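Cysteine synthase (Fusobacterium nucleatum subsp. nucleatum strain ATCC 25586, PDB 5B55) is a pyridoxal 5'-phosphate-dependent enzyme that produces hydrogen sulfide, probably acting on L-cysteine, and forms an alpha-aminoacrylate intermediate on its cofactor. Local coordinates at residues 72-77 / 97-102; 128-133 / 236-241; 182-187 / 295-300; 210-215 / 250-255. The protein carries 1 engineered substitution. One frame throughout, in Å; residues are numbered along the deposited sequence.

Overall arrangement
From the N terminus, interaction 1 comes first. It closes a short beta-alpha-beta unit, strand 73-76, helix 80-91 and strand 96-101. Interaction 2 opens later, at helix 128-133, which touches interaction 1 through P101 and A76. It closes only at 236-241, after the chain has entered the second sheet. Its loop therefore crosses those of interactions 3 and 4. Interaction 3 joins 182-187 to 295-300 and closes a loop of 107 residues. Interaction 4, 210-215 with 250-255, opens and closes within that span. Strands 182-186 and 210-214 are neighbours, so interactions 3 and 4 build one four-stranded parallel sheet. Interactions 1, 2 and 3 all reach the bound intermediate.

Interaction 1: 72-77 / 97-102; sequences PIVEAT and IIYMPD. With 0JO (2-{[(E)-{3-hydroxy-2-methyl-5-[(phosphonooxy)methyl]pyridin-4-yl}methylidene]amino}prop-2-enoic acid), chain D.
Strands 73-76 and 97-101 run parallel and are joined by four backbone hydrogen bonds. I97 N gives to I73 O at 2.9 Å, and E75 N to I97 O. Y99 N then gives to E75 O at 3.0 Å, and T77 N to Y99 O at 3.1 Å. E75 also turns its carboxylate back to its own strand: OE1 accepts from A76 N at 2.8 Å on its anti lone pair, while OE2 is held by Q151 N.

At the end of the strand, T77 OG1 donates to carboxylate atom O of 0JO at 2.6 Å. The backbone amides of G79 and G82 also bond to this hydroxyl. With OG1 opposite the backbone N (chi1 -170°), the methyl CG2 is left against I98, and its 3.4 Å to I98 CG2 is tight. On the other face V74 CG2 meets I97 CD1 at 3.9 Å, side by side. V74 CG1 lies at the edge of the Y99 ring, in its plane.

The pair forms the two parallel strands of a beta-alpha-beta unit, with helix 80-91 between them. The amides of G79 and G82 probably hold the T77 hydroxyl so that its hydrogen points at the carboxylate of the aminoacrylate.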
loop_
_atom_site.group_PDB
_atom_site.type_symbol
_atom_site.label_atom_id
_atom_site.label_comp_id
_atom_site.label_asym_id
_atom_site.label_seq_id
_atom_site.Cartn_x
_atom_site.Cartn_y
_atom_site.Cartn_z
ATOM N N PRO A 72 26.138 7.911 2.198
ATOM C CA PRO A 72 25.380 6.674 1.929
ATOM C C PRO A 72 24.735 6.083 3.202
ATOM O O PRO A 72 25.296 6.151 4.316
ATOM C CB PRO A 72 26.425 5.713 1.348
ATOM C CG PRO A 72 27.720 6.233 1.801
ATOM C CD PRO A 72 27.588 7.738 1.927
ATOM N N ILE A 73 23.537 5.605 3.029
ATOM C CA ILE A 73 22.813 4.862 4.074
ATOM C C ILE A 73 22.922 3.384 3.694
ATOM O O ILE A 73 22.569 2.989 2.552
ATOM C CB ILE A 73 21.337 5.250 4.113
ATOM C CG1 ILE A 73 21.212 6.660 4.633
ATOM C CG2 ILE A 73 20.568 4.298 5.069
ATOM C CD1 ILE A 73 19.924 7.321 4.189
ATOM N N VAL A 74 23.475 2.598 4.595
ATOM C CA VAL A 74 23.778 1.203 4.335
ATOM C C VAL A 74 23.171 0.295 5.445
ATOM O O VAL A 74 23.407 0.496 6.624
ATOM C CB VAL A 74 25.317 0.989 4.241
ATOM C CG1 VAL A 74 25.653 -0.448 3.916
ATOM C CG2 VAL A 74 25.949 1.904 3.149
ATOM N N GLU A 75 22.449 -0.730 5.018
ATOM C CA GLU A 75 21.643 -1.509 5.937
ATOM C C GLU A 75 21.511 -2.940 5.469
ATOM O O GLU A 75 21.592 -3.244 4.273
ATOM C CB GLU A 75 20.257 -0.826 6.190
ATOM C CG GLU A 75 19.374 -1.433 7.289
ATOM C CD GLU A 75 20.035 -1.603 8.629
ATOM O OE1 GLU A 75 21.002 -2.405 8.787
ATOM O OE2 GLU A 75 19.563 -1.005 9.620
ATOM N N ALA A 76 21.317 -3.835 6.437
ATOM C CA ALA A 76 21.017 -5.214 6.117
ATOM C C ALA A 76 19.567 -5.485 6.515
ATOM O O ALA A 76 19.099 -4.968 7.539
ATOM C CB ALA A 76 21.973 -6.128 6.845
ATOM N N THR A 77 18.850 -6.231 5.676
ATOM C CA THR A 77 17.407 -6.285 5.805
ATOM C C THR A 77 16.860 -7.638 5.391
ATOM O O THR A 77 17.514 -8.376 4.663
ATOM C CB THR A 77 16.781 -5.185 4.922
ATOM O OG1 THR A 77 15.386 -5.061 5.220
ATOM C CG2 THR A 77 16.923 -5.530 3.448
ATOM N N ILE A 97 22.495 1.625 0.031
ATOM C CA ILE A 97 23.055 0.295 -0.312
ATOM C C ILE A 97 22.493 -0.735 0.662
ATOM O O ILE A 97 22.620 -0.550 1.837
ATOM C CB ILE A 97 24.569 0.259 -0.222
ATOM C CG1 ILE A 97 25.205 1.239 -1.232
ATOM C CG2 ILE A 97 25.083 -1.130 -0.581
ATOM C CD1 ILE A 97 25.527 2.605 -0.692
ATOM N N ILE A 98 21.873 -1.779 0.142
ATOM C CA ILE A 98 21.168 -2.752 0.943
ATOM C C ILE A 98 21.749 -4.129 0.693
ATOM O O ILE A 98 21.896 -4.542 -0.455
ATOM C CB ILE A 98 19.665 -2.753 0.583
ATOM C CG1 ILE A 98 19.016 -1.369 0.878
ATOM C CG2 ILE A 98 18.941 -3.909 1.278
ATOM C CD1 ILE A 98 19.148 -0.834 2.296
ATOM N N TYR A 99 22.109 -4.802 1.780
ATOM C CA TYR A 99 22.476 -6.226 1.771
ATOM C C TYR A 99 21.359 -7.090 2.341
ATOM O O TYR A 99 20.848 -6.821 3.397
ATOM C CB TYR A 99 23.692 -6.445 2.615
ATOM C CG TYR A 99 24.927 -5.732 2.077
ATOM C CD1 TYR A 99 25.161 -4.412 2.411
ATOM C CD2 TYR A 99 25.834 -6.371 1.257
ATOM C CE1 TYR A 99 26.258 -3.730 1.955
ATOM C CE2 TYR A 99 26.977 -5.691 0.778
ATOM C CZ TYR A 99 27.170 -4.379 1.138
ATOM O OH TYR A 99 28.218 -3.626 0.725
ATOM N N MET A 100 20.949 -8.102 1.593
ATOM C CA MET A 100 19.747 -8.856 1.896
ATOM C C MET A 100 19.989 -10.337 1.547
ATOM O O MET A 100 20.554 -10.628 0.493
ATOM C CB MET A 100 18.552 -8.324 1.056
ATOM C CG MET A 100 17.276 -9.130 1.298
ATOM S SD MET A 100 15.670 -8.408 0.800
ATOM C CE MET A 100 15.809 -8.856 -0.937
ATOM N N PRO A 101 19.567 -11.276 2.428
ATOM C CA PRO A 101 19.670 -12.663 2.014
ATOM C C PRO A 101 18.904 -12.964 0.729
ATOM O O PRO A 101 17.742 -12.491 0.562
ATOM C CB PRO A 101 19.074 -13.405 3.207
ATOM C CG PRO A 101 19.478 -12.552 4.365
ATOM C CD PRO A 101 19.315 -11.168 3.876
ATOM N N ASP A 102 19.472 -13.847 -0.075
ATOM C CA ASP A 102 18.904 -14.182 -1.397
ATOM C C ASP A 102 17.640 -15.053 -1.393
ATOM O O ASP A 102 17.048 -15.271 -2.444
ATOM C CB ASP A 102 19.951 -14.818 -2.315
ATOM C CG ASP A 102 20.403 -16.212 -1.841
ATOM O OD1 ASP A 102 19.712 -16.840 -1.016
ATOM O OD2 ASP A 102 21.480 -16.665 -2.281
HETATM O O 0JO D . 14.687 -5.831 7.637
HETATM C C 0JO D . 13.541 -5.852 8.000
HETATM O OXT 0JO D . 12.612 -5.470 7.303
HETATM C CA 0JO D . 13.158 -6.526 9.311
HETATM C CB 0JO D . 14.072 -7.195 10.112
HETATM N N 0JO D . 11.703 -6.752 9.337
HETATM C C4A 0JO D . 10.874 -6.852 10.288
HETATM C C4 0JO D . 9.461 -7.369 9.989
HETATM C C3 0JO D . 8.760 -7.385 8.776
HETATM O O3 0JO D . 9.310 -6.872 7.618
HETATM C C2 0JO D . 7.479 -7.984 8.758
HETATM C C2A 0JO D . 6.681 -8.105 7.481
HETATM N N1 0JO D . 6.922 -8.470 9.872
HETATM C C6 0JO D . 7.555 -8.423 11.028
HETATM C C5 0JO D . 8.833 -7.869 11.116
HETATM C C5A 0JO D . 9.527 -7.861 12.467
HETATM O OP4 0JO D . 9.449 -6.591 12.994
HETATM P P 0JO D . 10.589 -6.006 14.000
HETATM O OP3 0JO D . 10.797 -7.077 14.930
HETATM O OP1 0JO D . 10.173 -4.798 14.551
HETATM O OP2 0JO D . 11.807 -5.911 13.144
#

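Interaction 2: 128-133 / 236-241; sequences GFLGSI and NEFIPD. Engineered in segment 236-241: N236 (natural residue Asp).
F129, in helix 128-133, packs against a loop, residues 236-241, that borders the active site. The contact is mixed: one hydrogen bond from a backbone amide to a carboxylate, a water bridge and aromatic packing.

E237 supplies the polar part. Its OE1 accepts from F129 N at 3.2 Å, nearly straight. A water, 2.9 Å from E237 OE1, donates to the same oxygen and accepts from L130 N. One carboxylate oxygen thus serves two successive amides of the helix, directly and through water. A negative charge near the N-terminal end of the helix would probably be favoured by the helix dipole. OE1 also lies at the edge of the F129 ring, the carboxylate plane being 80° from that of the ring.

N236, engineered from Asp, crosses one face of the F129 ring. Its CB sits over the centre in a CH-pi contact, 3.6 Å from the centroid. OD1 lies over the same ring, 3.5 Å from F129 CZ, with amide and ring planes 43° apart. N236 belongs to the pocket of 0JO and touches it, so in this fold type II enzyme the loop links the helix beside strands 73-76 and 96-101 to the cofactor site.

The F238 ring is put against the helix by a chi1 of 62°, which sets CG between the backbone N and the carbonyl carbon. L130 CD2 lies over one of its faces, 3.9 Å from the centroid and offset toward the rim. I133 CD1 reaches F238 CZ at 3.6 Å, and F129 CB comes to the edge at CE1. The ring of F152 also meets that of F238.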
loop_
_atom_site.group_PDB
_atom_site.type_symbol
_atom_site.label_atom_id
_atom_site.label_comp_id
_atom_site.label_asym_id
_atom_site.label_seq_id
_atom_site.Cartn_x
_atom_site.Cartn_y
_atom_site.Cartn_z
ATOM N N GLY A 128 24.361 -15.491 5.300
ATOM C CA GLY A 128 22.954 -15.039 5.464
ATOM C C GLY A 128 22.783 -13.667 6.119
ATOM O O GLY A 128 23.449 -12.679 5.706
ATOM N N PHE A 129 21.957 -13.608 7.161
ATOM C CA PHE A 129 21.737 -12.369 7.857
ATOM C C PHE A 129 22.987 -11.823 8.574
ATOM O O PHE A 129 23.295 -10.642 8.456
ATOM C CB PHE A 129 20.530 -12.476 8.815
ATOM C CG PHE A 129 19.201 -12.440 8.117
ATOM C CD1 PHE A 129 18.689 -11.237 7.635
ATOM C CD2 PHE A 129 18.465 -13.623 7.890
ATOM C CE1 PHE A 129 17.458 -11.197 6.987
ATOM C CE2 PHE A 129 17.222 -13.583 7.250
ATOM C CZ PHE A 129 16.736 -12.379 6.762
ATOM N N LEU A 130 23.661 -12.640 9.373
ATOM C CA LEU A 130 24.852 -12.153 10.077
ATOM C C LEU A 130 25.925 -11.733 9.043
ATOM O O LEU A 130 26.562 -10.730 9.239
ATOM C CB LEU A 130 25.427 -13.196 11.049
ATOM C CG LEU A 130 24.628 -13.398 12.356
ATOM C CD1 LEU A 130 25.287 -14.561 13.095
ATOM C CD2 LEU A 130 24.524 -12.194 13.310
ATOM N N GLY A 131 26.024 -12.465 7.951
ATOM C CA GLY A 131 26.871 -12.110 6.813
ATOM C C GLY A 131 26.512 -10.770 6.131
ATOM O O GLY A 131 27.392 -10.010 5.714
ATOM N N SER A 132 25.208 -10.499 6.008
ATOM C CA SER A 132 24.709 -9.247 5.464
ATOM C C SER A 132 25.074 -8.099 6.382
ATOM O O SER A 132 25.567 -7.103 5.931
ATOM C CB SER A 132 23.204 -9.291 5.270
ATOM O OG SER A 132 22.840 -10.293 4.355
ATOM N N ILE A 133 24.922 -8.304 7.672
ATOM C CA ILE A 133 25.281 -7.336 8.610
ATOM C C ILE A 133 26.811 -7.041 8.552
ATOM O O ILE A 133 27.233 -5.860 8.660
ATOM C CB ILE A 133 24.865 -7.734 10.019
ATOM C CG1 ILE A 133 23.337 -7.690 10.145
ATOM C CG2 ILE A 133 25.478 -6.822 11.086
ATOM C CD1 ILE A 133 22.801 -8.223 11.468
ATOM N N ASN A 236 15.439 -13.802 12.130
ATOM C CA ASN A 236 16.453 -13.619 11.075
ATOM C C ASN A 236 17.779 -14.324 11.464
ATOM O O ASN A 236 18.852 -13.721 11.348
ATOM C CB ASN A 236 16.721 -12.118 10.854
ATOM C CG ASN A 236 15.469 -11.348 10.485
ATOM O OD1 ASN A 236 14.724 -11.759 9.597
ATOM N ND2 ASN A 236 15.184 -10.301 11.221
ATOM N N GLU A 237 17.694 -15.571 11.991
ATOM C CA GLU A 237 18.891 -16.413 12.291
ATOM C C GLU A 237 19.740 -16.047 13.480
ATOM O O GLU A 237 20.807 -16.580 13.638
ATOM C CB GLU A 237 19.794 -16.543 11.084
ATOM C CG GLU A 237 19.046 -17.035 9.835
ATOM C CD GLU A 237 20.012 -17.212 8.677
ATOM O OE1 GLU A 237 20.864 -16.297 8.386
ATOM O OE2 GLU A 237 19.940 -18.269 8.063
ATOM N N PHE A 238 19.267 -15.163 14.328
ATOM C CA PHE A 238 19.939 -14.793 15.590
ATOM C C PHE A 238 18.964 -13.996 16.410
ATOM O O PHE A 238 17.955 -13.520 15.901
ATOM C CB PHE A 238 21.225 -13.946 15.391
ATOM C CG PHE A 238 20.998 -12.616 14.735
ATOM C CD1 PHE A 238 20.746 -12.549 13.379
ATOM C CD2 PHE A 238 21.058 -11.457 15.449
ATOM C CE1 PHE A 238 20.543 -11.325 12.732
ATOM C CE2 PHE A 238 20.823 -10.225 14.819
ATOM C CZ PHE A 238 20.537 -10.172 13.471
ATOM N N ILE A 239 19.320 -13.795 17.668
ATOM C CA ILE A 239 18.575 -12.952 18.556
ATOM C C ILE A 239 19.204 -11.598 18.508
ATOM O O ILE A 239 20.345 -11.466 18.930
ATOM C CB ILE A 239 18.619 -13.436 20.017
ATOM C CG1 ILE A 239 18.130 -14.900 20.080
ATOM C CG2 ILE A 239 17.812 -12.492 20.910
ATOM C CD1 ILE A 239 18.169 -15.503 21.457
ATOM N N PRO A 240 18.440 -10.572 18.079
ATOM C CA PRO A 240 18.996 -9.223 17.968
ATOM C C PRO A 240 19.245 -8.543 19.306
ATOM O O PRO A 240 18.488 -8.759 20.252
ATOM C CB PRO A 240 17.918 -8.471 17.171
ATOM C CG PRO A 240 16.672 -9.191 17.479
ATOM C CD PRO A 240 17.069 -10.634 17.538
ATOM N N ASP A 241 20.310 -7.740 19.382
ATOM C CA ASP A 241 20.684 -7.056 20.629
ATOM C C ASP A 241 19.557 -6.140 21.108
ATOM O O ASP A 241 19.412 -5.940 22.296
ATOM C CB ASP A 241 21.961 -6.154 20.493
ATOM C CG ASP A 241 23.279 -6.914 20.551
ATOM O OD1 ASP A 241 23.313 -8.176 20.637
ATOM O OD2 ASP A 241 24.320 -6.196 20.470
HETATM O O HOH W 1 23.139 -15.524 10.071
#

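Interaction 3: 182-187 / 295-300; sequences GFVAGV and SVIVTV. With 0JO (2-{[(E)-{3-hydroxy-2-methyl-5-[(phosphonooxy)methyl]pyridin-4-yl}methylidene]amino}prop-2-enoic acid), chain D.
T299 reaches across to V184 because its OG1 is swung trans to the backbone N (chi1 -168°). The hydroxyl donates to V184 O, 28° out of the carbonyl plane. The 2.5 Å between T299 OG1 and V184 O is shorter than usual and may not be exact. F183 turns its ring away from its own N (chi1 177°). This lays the ring along segment 295-300, with CD1 3.2 Å from V298 O and its edge on V300 CG1.

Three backbone bonds make the rest of this parallel pairing. G182 N gives to V296 O at 3.1 Å. V298 N gives to G182 O, and V184 N to V298 O. The threonine hydroxyl carries the link one step past them. G182 has no side chain, and I297 CD1 lies 3.9 Å from its N.

Beyond the pairing, strand 182-186 runs on to the cofactor. G186 O and V187 CA each approach phosphate oxygen OP3 of 0JO to 3.5 Å. The turn that follows holds G188, T189, G190 and T192, which bind the cofactor.

Helix 275-288 packs beside V184, I297 and T299, and its N280 bonds to G186 N and V300 O. Helix 191-196 touches F183 and V300. Strand 210-214 pairs with the other edge of strand 182-186.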
loop_
_atom_site.group_PDB
_atom_site.type_symbol
_atom_site.label_atom_id
_atom_site.label_comp_id
_atom_site.label_asym_id
_atom_site.label_seq_id
_atom_site.Cartn_x
_atom_site.Cartn_y
_atom_site.Cartn_z
ATOM N N GLY A 182 -2.761 -7.130 26.740
ATOM C CA GLY A 182 -1.603 -7.734 26.109
ATOM C C GLY A 182 -1.339 -7.204 24.715
ATOM O O GLY A 182 -2.224 -6.573 24.091
ATOM N N PHE A 183 -0.127 -7.475 24.254
ATOM C CA PHE A 183 0.372 -7.063 22.955
ATOM C C PHE A 183 1.322 -8.160 22.515
ATOM O O PHE A 183 2.145 -8.650 23.344
ATOM C CB PHE A 183 1.115 -5.725 23.000
ATOM C CG PHE A 183 1.696 -5.344 21.675
ATOM C CD1 PHE A 183 0.906 -4.752 20.711
ATOM C CD2 PHE A 183 3.007 -5.678 21.364
ATOM C CE1 PHE A 183 1.407 -4.445 19.468
ATOM C CE2 PHE A 183 3.503 -5.438 20.082
ATOM C CZ PHE A 183 2.704 -4.846 19.130
ATOM N N VAL A 184 1.183 -8.579 21.250
ATOM C CA VAL A 184 2.001 -9.616 20.638
ATOM C C VAL A 184 2.583 -9.069 19.323
ATOM O O VAL A 184 1.845 -8.460 18.517
ATOM C CB VAL A 184 1.177 -10.860 20.284
ATOM C CG1 VAL A 184 2.043 -11.984 19.721
ATOM C CG2 VAL A 184 0.437 -11.379 21.501
ATOM N N ALA A 185 3.878 -9.322 19.068
ATOM C CA ALA A 185 4.468 -9.032 17.727
ATOM C C ALA A 185 5.629 -9.943 17.440
ATOM O O ALA A 185 6.486 -10.156 18.298
ATOM C CB ALA A 185 4.924 -7.587 17.595
ATOM N N GLY A 186 5.644 -10.498 16.242
ATOM C CA GLY A 186 6.806 -11.173 15.727
ATOM C C GLY A 186 8.057 -10.306 15.748
ATOM O O GLY A 186 7.975 -9.090 15.527
ATOM N N VAL A 187 9.198 -10.953 16.006
ATOM C CA VAL A 187 10.460 -10.286 16.192
ATOM C C VAL A 187 11.381 -10.530 15.007
ATOM O O VAL A 187 11.690 -11.660 14.660
ATOM C CB VAL A 187 11.180 -10.752 17.506
ATOM C CG1 VAL A 187 12.653 -10.292 17.561
ATOM C CG2 VAL A 187 10.404 -10.273 18.699
ATOM N N SER A 295 -10.003 -10.704 27.204
ATOM C CA SER A 295 -8.868 -9.815 27.456
ATOM C C SER A 295 -8.615 -9.015 26.174
ATOM O O SER A 295 -8.919 -9.459 25.059
ATOM C CB SER A 295 -7.629 -10.597 27.889
ATOM O OG SER A 295 -7.416 -11.660 26.993
ATOM N N VAL A 296 -8.132 -7.807 26.387
ATOM C CA VAL A 296 -7.960 -6.846 25.332
ATOM C C VAL A 296 -6.540 -7.038 24.811
ATOM O O VAL A 296 -5.587 -6.665 25.497
ATOM C CB VAL A 296 -8.247 -5.460 25.877
ATOM C CG1 VAL A 296 -7.935 -4.394 24.830
ATOM C CG2 VAL A 296 -9.723 -5.414 26.330
ATOM N N ILE A 297 -6.429 -7.696 23.651
ATOM C CA ILE A 297 -5.168 -7.966 23.025
ATOM C C ILE A 297 -4.986 -7.129 21.721
ATOM O O ILE A 297 -5.905 -7.027 20.902
ATOM C CB ILE A 297 -4.959 -9.444 22.700
ATOM C CG1 ILE A 297 -5.372 -10.403 23.856
ATOM C CG2 ILE A 297 -3.485 -9.679 22.368
ATOM C CD1 ILE A 297 -4.528 -10.248 25.105
ATOM N N VAL A 298 -3.786 -6.547 21.569
ATOM C CA VAL A 298 -3.461 -5.699 20.446
ATOM C C VAL A 298 -2.297 -6.318 19.705
ATOM O O VAL A 298 -1.372 -6.896 20.322
ATOM C CB VAL A 298 -3.079 -4.240 20.893
ATOM C CG1 VAL A 298 -2.743 -3.371 19.686
ATOM C CG2 VAL A 298 -4.239 -3.612 21.649
ATOM N N THR A 299 -2.365 -6.249 18.382
ATOM C CA THR A 299 -1.212 -6.589 17.552
ATOM C C THR A 299 -1.140 -5.675 16.309
ATOM O O THR A 299 -1.853 -4.696 16.233
ATOM C CB THR A 299 -1.162 -8.121 17.255
ATOM O OG1 THR A 299 0.102 -8.439 16.686
ATOM C CG2 THR A 299 -2.215 -8.547 16.333
ATOM N N VAL A 300 -0.227 -6.005 15.392
ATOM C CA VAL A 300 0.005 -5.263 14.199
ATOM C C VAL A 300 0.075 -6.176 12.979
ATOM O O VAL A 300 0.478 -7.289 13.066
ATOM C CB VAL A 300 1.283 -4.377 14.293
ATOM C CG1 VAL A 300 1.251 -3.476 15.523
ATOM C CG2 VAL A 300 2.556 -5.213 14.317
HETATM O O 0JO D . 14.687 -5.831 7.637
HETATM C C 0JO D . 13.541 -5.852 8.000
HETATM O OXT 0JO D . 12.612 -5.470 7.303
HETATM C CA 0JO D . 13.158 -6.526 9.311
HETATM C CB 0JO D . 14.072 -7.195 10.112
HETATM N N 0JO D . 11.703 -6.752 9.337
HETATM C C4A 0JO D . 10.874 -6.852 10.288
HETATM C C4 0JO D . 9.461 -7.369 9.989
HETATM C C3 0JO D . 8.760 -7.385 8.776
HETATM O O3 0JO D . 9.310 -6.872 7.618
HETATM C C2 0JO D . 7.479 -7.984 8.758
HETATM C C2A 0JO D . 6.681 -8.105 7.481
HETATM N N1 0JO D . 6.922 -8.470 9.872
HETATM C C6 0JO D . 7.555 -8.423 11.028
HETATM C C5 0JO D . 8.833 -7.869 11.116
HETATM C C5A 0JO D . 9.527 -7.861 12.467
HETATM O OP4 0JO D . 9.449 -6.591 12.994
HETATM P P 0JO D . 10.589 -6.006 14.000
HETATM O OP3 0JO D . 10.797 -7.077 14.930
HETATM O OP1 0JO D . 10.173 -4.798 14.551
HETATM O OP2 0JO D . 11.807 -5.911 13.144
#

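Interaction 4: 210-215 / 250-255; sequences CPLEPL and NVVSVD
P211, E213 and L215 alternate in the backbone hydrogen bonds that join strand 210-214 to strand 252-254. The strands are parallel in sense, with axes 30° apart. V252 N gives to P211 O, and E213 N to V252 O at 2.9 Å. V254 N gives to E213 O at 3.0 Å. The last bond, L215 N to V254 O at 2.9 Å, comes from well above the carbonyl plane, 67° out of it. Strand 252-254 is the outermost strand of its sheet within this chain.

The polar side-chain contact is S253 OG donating to E213 OE2 at 2.6 Å, on the anti lone pair of that oxygen. E213 gets there by an extended chain set with CG between its backbone N and carbonyl carbon (chi1 69°). S221 OG shares OE2, and L220 N makes a weak bond to OE1.

The apolar contacts lie on both faces. L212 CD1 meets V254 CG2 at 3.7 Å and also reaches V252 CG1. C210 CB touches V252 CG2 at 4.0 Å. This face is packed by helix 275-288, through L287, M286 and I282. On the other, P211 CG lies across V251 CG2, while V251 CG1 presses on E213 CD at 3.5 Å. L215 CD1 touches S253 CB at 3.9 Å. Next to it, D255 OD1 caps G257 N, starting helix 256-263.

The buried carboxylate of E213 is thus met by two hydroxyls on one oxygen. This is consistent with its carrying a negative charge. Through S253 and S221, E213 connects edge strand 252-254 with helix 219-222.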
loop_
_atom_site.group_PDB
_atom_site.type_symbol
_atom_site.label_atom_id
_atom_site.label_comp_id
_atom_site.label_asym_id
_atom_site.label_seq_id
_atom_site.Cartn_x
_atom_site.Cartn_y
_atom_site.Cartn_z
ATOM N N CYS A 210 4.384 -9.826 24.630
ATOM C CA CYS A 210 4.936 -11.046 24.165
ATOM C C CYS A 210 5.597 -10.959 22.757
ATOM O O CYS A 210 4.948 -10.601 21.785
ATOM C CB CYS A 210 3.861 -12.131 24.136
ATOM S SG CYS A 210 3.214 -12.549 25.798
ATOM N N PRO A 211 6.859 -11.425 22.639
ATOM C CA PRO A 211 7.519 -11.518 21.389
ATOM C C PRO A 211 7.166 -12.798 20.757
ATOM O O PRO A 211 6.883 -13.777 21.446
ATOM C CB PRO A 211 8.994 -11.501 21.777
ATOM C CG PRO A 211 9.035 -12.247 23.070
ATOM C CD PRO A 211 7.745 -11.835 23.752
ATOM N N LEU A 212 7.115 -12.808 19.427
ATOM C CA LEU A 212 6.705 -13.994 18.706
ATOM C C LEU A 212 7.787 -14.513 17.763
ATOM O O LEU A 212 8.538 -13.723 17.168
ATOM C CB LEU A 212 5.414 -13.697 17.969
ATOM C CG LEU A 212 4.789 -14.729 17.021
ATOM C CD1 LEU A 212 3.270 -14.458 16.898
ATOM C CD2 LEU A 212 5.370 -14.768 15.634
ATOM N N GLU A 213 7.787 -15.834 17.556
ATOM C CA GLU A 213 8.769 -16.500 16.777
ATOM C C GLU A 213 8.100 -17.586 15.973
ATOM O O GLU A 213 7.000 -18.007 16.331
ATOM C CB GLU A 213 9.784 -17.226 17.653
ATOM C CG GLU A 213 9.238 -18.442 18.397
ATOM C CD GLU A 213 10.220 -19.075 19.410
ATOM O OE1 GLU A 213 11.399 -18.687 19.458
ATOM O OE2 GLU A 213 9.791 -19.959 20.204
ATOM N N PRO A 214 8.789 -18.101 14.947
ATOM C CA PRO A 214 8.227 -19.276 14.280
ATOM C C PRO A 214 8.505 -20.550 15.085
ATOM O O PRO A 214 9.625 -20.738 15.616
ATOM C CB PRO A 214 8.936 -19.313 12.927
ATOM C CG PRO A 214 9.771 -18.035 12.840
ATOM C CD PRO A 214 9.970 -17.585 14.258
ATOM N N LEU A 215 7.475 -21.388 15.213
ATOM C CA LEU A 215 7.607 -22.703 15.851
ATOM C C LEU A 215 8.700 -23.493 15.143
ATOM O O LEU A 215 9.431 -24.180 15.812
ATOM C CB LEU A 215 6.287 -23.485 15.846
ATOM C CG LEU A 215 6.251 -24.817 16.640
ATOM C CD1 LEU A 215 6.422 -24.566 18.138
ATOM C CD2 LEU A 215 4.940 -25.576 16.431
ATOM N N ASN A 250 6.440 -13.950 28.127
ATOM C CA ASN A 250 6.853 -15.141 27.442
ATOM C C ASN A 250 6.718 -15.086 25.923
ATOM O O ASN A 250 5.803 -14.444 25.388
ATOM C CB ASN A 250 6.105 -16.387 27.971
ATOM C CG ASN A 250 6.530 -16.762 29.410
ATOM O OD1 ASN A 250 7.712 -16.736 29.763
ATOM N ND2 ASN A 250 5.565 -17.061 30.241
ATOM N N VAL A 251 7.598 -15.866 25.288
ATOM C CA VAL A 251 7.620 -16.086 23.876
ATOM C C VAL A 251 6.414 -16.882 23.433
ATOM O O VAL A 251 5.997 -17.833 24.092
ATOM C CB VAL A 251 8.886 -16.873 23.411
ATOM C CG1 VAL A 251 8.873 -17.060 21.904
ATOM C CG2 VAL A 251 10.168 -16.164 23.815
ATOM N N VAL A 252 5.872 -16.472 22.290
ATOM C CA VAL A 252 4.761 -17.114 21.639
ATOM C C VAL A 252 5.336 -17.641 20.344
ATOM O O VAL A 252 6.082 -16.912 19.667
ATOM C CB VAL A 252 3.621 -16.068 21.445
ATOM C CG1 VAL A 252 2.589 -16.541 20.473
ATOM C CG2 VAL A 252 2.938 -15.783 22.773
ATOM N N SER A 253 5.048 -18.904 20.022
ATOM C CA SER A 253 5.556 -19.564 18.865
ATOM C C SER A 253 4.427 -20.010 17.969
ATOM O O SER A 253 3.518 -20.696 18.444
ATOM C CB SER A 253 6.348 -20.834 19.298
ATOM O OG SER A 253 7.241 -20.433 20.309
ATOM N N VAL A 254 4.499 -19.672 16.687
ATOM C CA VAL A 254 3.441 -19.993 15.731
ATOM C C VAL A 254 4.020 -20.757 14.581
ATOM O O VAL A 254 5.057 -20.368 13.993
ATOM C CB VAL A 254 2.765 -18.675 15.230
ATOM C CG1 VAL A 254 1.714 -18.929 14.171
ATOM C CG2 VAL A 254 2.146 -17.915 16.414
ATOM N N ASP A 255 3.341 -21.804 14.162
ATOM C CA ASP A 255 3.829 -22.573 12.987
ATOM C C ASP A 255 3.618 -21.760 11.694
ATOM O O ASP A 255 2.592 -21.132 11.500
ATOM C CB ASP A 255 3.135 -23.943 12.900
ATOM C CG ASP A 255 3.700 -24.809 11.781
ATOM O OD1 ASP A 255 3.333 -24.641 10.606
ATOM O OD2 ASP A 255 4.555 -25.630 12.074
#